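Local coordinates for DUF1285 domain-containing protein (Shewanella baltica, PDB 2RA9) that is of unknown function but has a new fold with repeated structural motifs and may take part in signal transduction, at residues G128-G131 / R132-Y136. Numbering follows the deposited sequence.
Sequences GKLG and RACYY. With EDO (1,2-ethanediol), chain I; EDO (1,2-ethanediol), chain F.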
loop_
_atom_site.group_PDB
_atom_site.type_symbol
_atom_site.label_atom_id
_atom_site.label_comp_id
_atom_site.label_asym_id
_atom_site.label_seq_id
_atom_site.Cartn_x
_atom_site.Cartn_y
_atom_site.Cartn_z
ATOM N N GLY A 128 -0.554 -3.231 0.431
ATOM C CA GLY A 128 0.766 -2.726 0.698
ATOM C C GLY A 128 1.783 -3.852 0.636
ATOM O O GLY A 128 1.593 -4.881 1.280
ATOM N N LYS A 129 2.859 -3.673 -0.130
ATOM C CA LYS A 129 3.950 -4.627 -0.200
ATOM C C LYS A 129 4.878 -4.382 0.992
ATOM O O LYS A 129 5.295 -3.271 1.203
ATOM C CB LYS A 129 4.759 -4.442 -1.492
ATOM C CG LYS A 129 5.908 -5.412 -1.591
ATOM C CD LYS A 129 6.514 -5.520 -2.974
ATOM C CE LYS A 129 7.251 -4.309 -3.365
ATOM N NZ LYS A 129 7.853 -4.420 -4.734
ATOM N N LEU A 130 5.278 -5.428 1.704
ATOM C CA LEU A 130 6.269 -5.246 2.765
ATOM C C LEU A 130 7.639 -4.941 2.193
ATOM O O LEU A 130 8.160 -5.701 1.359
ATOM C CB LEU A 130 6.385 -6.526 3.613
ATOM C CG LEU A 130 5.221 -6.884 4.527
ATOM C CD1 LEU A 130 5.570 -8.063 5.372
ATOM C CD2 LEU A 130 4.898 -5.682 5.418
ATOM N N GLY A 131 8.202 -3.831 2.615
ATOM C CA GLY A 131 9.534 -3.468 2.207
ATOM C C GLY A 131 10.584 -4.435 2.741
ATOM O O GLY A 131 10.385 -5.075 3.783
ATOM N N ARG A 132 11.726 -4.508 2.065
ATOM C CA ARG A 132 12.761 -5.434 2.445
ATOM C C ARG A 132 13.258 -5.185 3.848
ATOM O O ARG A 132 13.517 -6.146 4.576
ATOM C CB ARG A 132 13.964 -5.363 1.480
ATOM C CG ARG A 132 13.793 -6.042 0.096
ATOM C CD ARG A 132 12.690 -7.043 0.011
ATOM N NE ARG A 132 12.849 -7.940 -1.140
ATOM C CZ ARG A 132 13.624 -9.025 -1.160
ATOM N NH1 ARG A 132 14.334 -9.389 -0.096
ATOM N NH2 ARG A 132 13.680 -9.768 -2.257
ATOM N N ALA A 133 13.367 -3.927 4.253
ATOM C CA ALA A 133 13.957 -3.588 5.541
ATOM C C ALA A 133 13.085 -3.944 6.733
ATOM O O ALA A 133 13.597 -3.972 7.865
ATOM C CB ALA A 133 14.372 -2.103 5.601
ATOM N N CYS A 134 11.772 -4.223 6.534
ATOM C CA CYS A 134 10.921 -4.605 7.649
ATOM C C CYS A 134 10.524 -6.087 7.618
ATOM O O CYS A 134 9.795 -6.554 8.509
ATOM C CB CYS A 134 9.711 -3.678 7.744
ATOM S SG CYS A 134 8.436 -3.905 6.536
ATOM N N TYR A 135 11.017 -6.814 6.611
ATOM C CA TYR A 135 10.570 -8.192 6.409
ATOM C C TYR A 135 10.867 -9.089 7.585
ATOM O O TYR A 135 9.972 -9.773 8.078
ATOM C CB TYR A 135 11.193 -8.774 5.140
ATOM C CG TYR A 135 10.748 -10.191 4.843
ATOM C CD1 TYR A 135 9.455 -10.434 4.431
ATOM C CD2 TYR A 135 11.599 -11.276 5.001
ATOM C CE1 TYR A 135 9.022 -11.708 4.136
ATOM C CE2 TYR A 135 11.171 -12.565 4.727
ATOM C CZ TYR A 135 9.866 -12.773 4.286
ATOM O OH TYR A 135 9.382 -14.023 3.963
ATOM N N TYR A 136 12.120 -9.143 8.006
ATOM C CA TYR A 136 12.474 -10.003 9.124
ATOM C C TYR A 136 11.746 -9.605 10.382
ATOM O O TYR A 136 11.311 -10.466 11.121
ATOM C CB TYR A 136 14.003 -10.006 9.380
ATOM C CG TYR A 136 14.844 -10.605 8.262
ATOM C CD1 TYR A 136 14.518 -11.803 7.645
ATOM C CD2 TYR A 136 16.007 -9.977 7.846
ATOM C CE1 TYR A 136 15.297 -12.323 6.609
ATOM C CE2 TYR A 136 16.773 -10.481 6.793
ATOM C CZ TYR A 136 16.443 -11.679 6.200
ATOM O OH TYR A 136 17.216 -12.181 5.142
HETATM C C1 EDO I . 15.483 -8.403 4.118
HETATM O O1 EDO I . 16.850 -8.678 4.398
HETATM C C2 EDO I . 14.824 -9.603 3.474
HETATM O O2 EDO I . 13.702 -9.159 2.716
HETATM C C1 EDO F . 10.180 -8.655 1.201
HETATM O O1 EDO F . 10.573 -9.302 -0.017
HETATM C C2 EDO F . 8.720 -8.948 1.527
HETATM O O2 EDO F . 7.825 -8.349 0.561
#
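Tyr135 holds CG opposite its backbone N (chi1 -178°), which brings the ring beside a 1,2-ethanediol bound to Leu130 O and its CB to 4.0 Å from Gly131 O. The two residues flank a strand-to-helix turn. The turn is a type I beta turn over Gly131 to Cys134, with Arg132 and Ala133 at its corners. Its closing hydrogen bond runs from Cys134 N to Gly131 O at 3.2 Å. A second turn follows one residue later, closed by Tyr135 N to Arg132 O at 3.3 Å. Together they lead strand 127-130 into helix 135-141. The strand runs between strands 79-86 and 118-121 of a six-stranded mixed sheet, and Gly131 still bonds through its backbone to Ile81. Leu130 packs on Val118, Leu120 and Ile81. Tyr135 also touches Val118. Cys134 SG lies 4.1 Å from Leu130 CD2, but this apolar contact is doubtful because Cys134 is modelled in two conformers.

Two 1,2-ethanediol molecules, probably from the crystallisation liquor, sit beside the turn. The chain F molecule gives the hydrogen bond from O2 to Leu130 O at 2.8 Å. Its C2 lies 3.3 Å from Tyr135 CD1. The chain of Arg132 bends at chi2 (-19°), and its guanidinium meets both diols, from different sides. O1 of the chain F molecule is over one face. O2 of the chain I molecule is at the edge, near the plane, and accepts a hydrogen bond from Arg132 NH1 at 2.9 Å. The same chain I diol reaches Tyr136, where its C2 lies 3.7 Å above the ring plane, offset toward the rim.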